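Local coordinates for protein 4'-phospho-dehydrooxetanocin synthase (Bacillus megaterium, PDB 5UL3) that catalyses the oxidative ring contraction of dAMP to an oxetane aldehyde in oxetanocin A biosynthesis, using cobalamin, a [4Fe-4S] cluster and S-adenosylmethionine, at residues Asn619-Glu631 / Leu700-Thr714. Residues are numbered along the deposited sequence; the frame is centred on the assembly and turned at random.
Sequences NPREKKKLYSYME and LLRDVEADLNKGIIT. With EDO (1,2-ethanediol), chain K; EDO (1,2-ethanediol), chain B.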
# COMPACT_ATOMS: atom_id res chain seq x y z
N ASN A 619 24.39 3.79 16.90
CA ASN A 619 25.65 3.26 16.39
C ASN A 619 25.54 1.73 16.32
O ASN A 619 24.59 1.15 16.86
CB ASN A 619 26.83 3.75 17.26
CG ASN A 619 26.97 3.01 18.61
OD1 ASN A 619 26.81 1.79 18.73
ND2 ASN A 619 27.34 3.77 19.64
N PRO A 620 26.48 1.06 15.65
CA PRO A 620 26.30 -0.38 15.41
C PRO A 620 26.15 -1.20 16.67
O PRO A 620 25.33 -2.12 16.73
CB PRO A 620 27.58 -0.76 14.64
CG PRO A 620 27.92 0.51 13.89
CD PRO A 620 27.59 1.62 14.85
N ARG A 621 26.92 -0.87 17.71
CA ARG A 621 26.88 -1.66 18.93
C ARG A 621 25.60 -1.39 19.72
O ARG A 621 24.98 -2.32 20.25
CB ARG A 621 28.14 -1.36 19.75
CG ARG A 621 28.31 -2.18 21.01
CD ARG A 621 29.73 -1.98 21.57
NE ARG A 621 29.94 -2.62 22.88
CZ ARG A 621 30.24 -3.90 23.05
NH1 ARG A 621 30.34 -4.71 22.00
NH2 ARG A 621 30.43 -4.38 24.27
N GLU A 622 25.18 -0.12 19.81
CA GLU A 622 23.91 0.20 20.46
C GLU A 622 22.73 -0.34 19.65
O GLU A 622 21.72 -0.77 20.23
CB GLU A 622 23.76 1.72 20.64
CG GLU A 622 24.74 2.33 21.67
CD GLU A 622 24.35 3.74 22.11
OE1 GLU A 622 23.20 4.15 21.85
OE2 GLU A 622 25.19 4.43 22.74
N LYS A 623 22.85 -0.34 18.32
CA LYS A 623 21.78 -0.88 17.49
C LYS A 623 21.49 -2.32 17.86
O LYS A 623 20.33 -2.72 18.03
CB LYS A 623 22.15 -0.77 16.01
CG LYS A 623 21.31 0.22 15.24
CD LYS A 623 21.31 -0.10 13.75
CE LYS A 623 20.58 0.96 12.96
NZ LYS A 623 21.36 2.23 12.88
N LYS A 624 22.54 -3.12 18.03
CA LYS A 624 22.34 -4.52 18.38
C LYS A 624 21.77 -4.67 19.79
O LYS A 624 20.94 -5.54 20.04
CB LYS A 624 23.64 -5.30 18.19
CG LYS A 624 24.10 -5.26 16.73
CD LYS A 624 25.41 -6.01 16.47
CE LYS A 624 25.72 -6.11 14.96
NZ LYS A 624 26.21 -4.85 14.26
N LYS A 625 22.19 -3.80 20.71
CA LYS A 625 21.64 -3.84 22.07
C LYS A 625 20.14 -3.52 22.07
O LYS A 625 19.32 -4.27 22.62
CB LYS A 625 22.43 -2.87 22.96
CG LYS A 625 21.99 -2.84 24.42
CD LYS A 625 22.10 -4.20 25.07
CE LYS A 625 23.54 -4.59 25.34
NZ LYS A 625 23.61 -5.84 26.14
N LEU A 626 19.77 -2.41 21.42
CA LEU A 626 18.36 -2.03 21.32
C LEU A 626 17.55 -3.09 20.59
O LEU A 626 16.38 -3.33 20.93
CB LEU A 626 18.25 -0.69 20.59
CG LEU A 626 18.86 0.51 21.31
CD1 LEU A 626 19.08 1.69 20.37
CD2 LEU A 626 17.96 0.92 22.48
N TYR A 627 18.13 -3.71 19.57
CA TYR A 627 17.41 -4.77 18.88
C TYR A 627 17.16 -5.95 19.80
O TYR A 627 16.07 -6.56 19.77
CB TYR A 627 18.17 -5.21 17.63
CG TYR A 627 17.31 -6.03 16.67
CD1 TYR A 627 16.48 -5.41 15.76
CD2 TYR A 627 17.36 -7.42 16.69
CE1 TYR A 627 15.69 -6.15 14.89
CE2 TYR A 627 16.58 -8.18 15.82
CZ TYR A 627 15.75 -7.54 14.93
OH TYR A 627 14.97 -8.28 14.07
N SER A 628 18.13 -6.27 20.67
CA SER A 628 17.95 -7.39 21.58
C SER A 628 16.80 -7.11 22.55
O SER A 628 16.07 -8.04 22.92
CB SER A 628 19.25 -7.70 22.34
OG SER A 628 19.37 -6.91 23.52
N TYR A 629 16.63 -5.85 22.98
CA TYR A 629 15.44 -5.50 23.76
C TYR A 629 14.17 -5.82 22.98
O TYR A 629 13.21 -6.38 23.52
CB TYR A 629 15.42 -4.03 24.11
CG TYR A 629 16.62 -3.48 24.84
CD1 TYR A 629 17.38 -4.25 25.71
CD2 TYR A 629 16.98 -2.16 24.66
CE1 TYR A 629 18.50 -3.68 26.39
CE2 TYR A 629 18.05 -1.60 25.30
CZ TYR A 629 18.81 -2.36 26.17
OH TYR A 629 19.88 -1.73 26.79
N MET A 630 14.13 -5.40 21.71
CA MET A 630 12.94 -5.64 20.90
C MET A 630 12.67 -7.13 20.72
O MET A 630 11.52 -7.56 20.76
CB MET A 630 13.09 -4.93 19.55
CG MET A 630 12.84 -3.44 19.66
SD MET A 630 13.10 -2.55 18.11
CE MET A 630 14.85 -2.50 18.11
N GLU A 631 13.72 -7.94 20.52
CA GLU A 631 13.52 -9.39 20.42
C GLU A 631 12.96 -9.95 21.71
O GLU A 631 12.09 -10.82 21.70
CB GLU A 631 14.84 -10.10 20.12
CG GLU A 631 15.49 -9.76 18.78
CD GLU A 631 16.82 -10.48 18.63
OE1 GLU A 631 17.65 -10.40 19.57
OE2 GLU A 631 17.02 -11.14 17.59
N LEU A 700 13.11 -7.09 31.92
CA LEU A 700 13.71 -6.56 30.70
C LEU A 700 13.99 -5.06 30.83
O LEU A 700 15.07 -4.59 30.49
CB LEU A 700 12.79 -6.83 29.50
CG LEU A 700 13.13 -6.09 28.20
CD1 LEU A 700 14.52 -6.47 27.75
CD2 LEU A 700 12.07 -6.38 27.07
N LEU A 701 13.00 -4.30 31.30
CA LEU A 701 13.17 -2.86 31.30
C LEU A 701 14.15 -2.40 32.38
O LEU A 701 14.72 -1.31 32.26
CB LEU A 701 11.81 -2.17 31.44
CG LEU A 701 10.86 -2.41 30.24
CD1 LEU A 701 9.55 -1.68 30.43
CD2 LEU A 701 11.53 -1.98 28.91
N ARG A 702 14.36 -3.22 33.42
CA ARG A 702 15.43 -2.91 34.38
C ARG A 702 16.80 -3.04 33.73
O ARG A 702 17.71 -2.27 34.05
CB ARG A 702 15.32 -3.82 35.61
CG ARG A 702 14.10 -3.57 36.50
CD ARG A 702 14.07 -2.16 37.10
NE ARG A 702 12.88 -1.96 37.92
CZ ARG A 702 12.52 -0.81 38.48
NH1 ARG A 702 13.28 0.27 38.34
NH2 ARG A 702 11.41 -0.74 39.19
N ASP A 703 16.98 -4.01 32.82
CA ASP A 703 18.21 -4.06 32.04
C ASP A 703 18.35 -2.83 31.14
O ASP A 703 19.44 -2.28 31.01
CB ASP A 703 18.28 -5.34 31.19
CG ASP A 703 18.55 -6.59 32.02
OD1 ASP A 703 19.10 -6.49 33.14
OD2 ASP A 703 18.22 -7.70 31.54
N VAL A 704 17.25 -2.41 30.48
CA VAL A 704 17.28 -1.21 29.65
C VAL A 704 17.68 -0.00 30.48
O VAL A 704 18.50 0.83 30.07
CB VAL A 704 15.91 -0.98 28.97
CG1 VAL A 704 15.96 0.29 28.11
CG2 VAL A 704 15.50 -2.20 28.15
N GLU A 705 17.06 0.12 31.66
CA GLU A 705 17.33 1.24 32.55
C GLU A 705 18.80 1.25 32.97
O GLU A 705 19.46 2.30 32.93
CB GLU A 705 16.40 1.13 33.76
CG GLU A 705 16.72 2.12 34.89
CD GLU A 705 15.87 1.88 36.14
OE1 GLU A 705 15.76 0.72 36.59
OE2 GLU A 705 15.30 2.86 36.65
N ALA A 706 19.33 0.09 33.37
CA ALA A 706 20.72 0.01 33.79
C ALA A 706 21.66 0.32 32.63
O ALA A 706 22.67 1.02 32.81
CB ALA A 706 21.03 -1.37 34.37
N ASP A 707 21.36 -0.20 31.44
CA ASP A 707 22.21 0.10 30.29
C ASP A 707 22.19 1.59 29.99
O ASP A 707 23.21 2.17 29.59
CB ASP A 707 21.76 -0.70 29.06
CG ASP A 707 22.15 -2.16 29.13
OD1 ASP A 707 23.08 -2.51 29.88
OD2 ASP A 707 21.52 -2.97 28.40
N LEU A 708 21.04 2.23 30.15
CA LEU A 708 20.97 3.66 29.93
C LEU A 708 21.81 4.40 30.97
O LEU A 708 22.61 5.28 30.62
CB LEU A 708 19.51 4.13 29.98
CG LEU A 708 19.26 5.63 29.89
CD1 LEU A 708 19.86 6.19 28.61
CD2 LEU A 708 17.75 5.88 29.93
N ASN A 709 21.64 4.04 32.25
CA ASN A 709 22.41 4.72 33.30
C ASN A 709 23.91 4.50 33.16
O ASN A 709 24.70 5.40 33.45
CB ASN A 709 21.92 4.23 34.67
CG ASN A 709 20.52 4.70 34.99
OD1 ASN A 709 20.06 5.71 34.46
ND2 ASN A 709 19.85 4.00 35.88
N LYS A 710 24.32 3.31 32.70
CA LYS A 710 25.73 3.01 32.49
C LYS A 710 26.31 3.67 31.24
O LYS A 710 27.53 3.59 31.03
CB LYS A 710 25.94 1.50 32.38
CG LYS A 710 25.66 0.73 33.65
CD LYS A 710 25.68 -0.77 33.37
CE LYS A 710 25.26 -1.56 34.60
NZ LYS A 710 25.05 -3.01 34.28
N GLY A 711 25.50 4.30 30.41
CA GLY A 711 26.00 4.83 29.16
C GLY A 711 26.18 3.79 28.06
O GLY A 711 26.81 4.10 27.05
N ILE A 712 25.67 2.57 28.25
CA ILE A 712 25.75 1.54 27.22
C ILE A 712 24.82 1.87 26.06
O ILE A 712 25.16 1.62 24.89
CB ILE A 712 25.47 0.17 27.85
CG1 ILE A 712 26.66 -0.20 28.75
CG2 ILE A 712 25.22 -0.92 26.77
CD1 ILE A 712 26.46 -1.45 29.54
N ILE A 713 23.67 2.48 26.34
CA ILE A 713 22.85 3.06 25.28
C ILE A 713 22.70 4.55 25.55
O ILE A 713 22.83 5.02 26.69
CB ILE A 713 21.47 2.38 25.16
CG1 ILE A 713 20.69 2.54 26.46
CG2 ILE A 713 21.61 0.90 24.82
CD1 ILE A 713 19.31 1.86 26.44
N THR A 714 22.43 5.30 24.49
CA THR A 714 22.34 6.76 24.54
C THR A 714 20.90 7.20 24.36
O THR A 714 20.22 6.74 23.44
CB THR A 714 23.20 7.41 23.46
OG1 THR A 714 24.55 6.93 23.56
CG2 THR A 714 23.19 8.92 23.63
C1 EDO K . 22.33 -5.72 33.35
O1 EDO K . 21.50 -5.23 34.41
C2 EDO K . 22.27 -4.75 32.18
O2 EDO K . 23.14 -3.63 32.42
C1 EDO B . 15.88 -11.12 30.59
O1 EDO B . 14.84 -11.61 31.45
C2 EDO B . 15.76 -9.61 30.49
O2 EDO B . 16.72 -9.11 29.55
O HOH W 1 20.53 4.91 21.41
O HOH W 2 24.53 -4.61 28.95
O HOH W 3 21.50 -5.41 28.68
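Helices 620-631 and 700-709 run antiparallel in the C-terminal helix bundle, their axes 10.8 Å apart at an angle of 165°, with Tyr629 facing Leu700 at one end and Glu622 facing Ile713 at the other. Helix 700-709 ends in a Schellman motif, where the positive phi of Gly711 turns the chain so that Ile712, Ile713 and Thr714 come back against the first turns of helix 620-631. With the axes this far apart, the long, flat side chain of Tyr629 suits the gap, reaching across as a knob among Leu700, Asp703, Val704 and Asp707. Val704 CG2 lies over one face of its ring, 3.5 Å from the centroid, while Lys625 O lies over the opposite face. Leu700 CD1 approaches obliquely, and Ile713 CD1 packs at the ring edge, 3.9 Å from Tyr629 CE2. The phenol reaches past this apolar lining to the carboxylate of Asp707: Tyr629 OH donates to the anti lone pair of Asp707 OD2 over 2.6 Å, with ring and carboxylate planes only 24° apart. Lys625 packs its CG against Ile713 CG2, and a bend in its chain carries CD and CE past Asp707 OD2. Two waters link Lys625 NZ to the Asp707 oxygens, one only weakly held by NZ; the opposite charges do not touch, though their nearness may stabilise the carboxylate. At the other end, Glu622 suits its place by having two acceptors for one residue. Thr714 N meets Glu622 OE1 at 3.0 Å from above the carboxylate plane, a water links that oxygen to Thr714 O, and Thr714 OG1 donates to the syn lone pair of Glu622 OE2 at 2.7 Å.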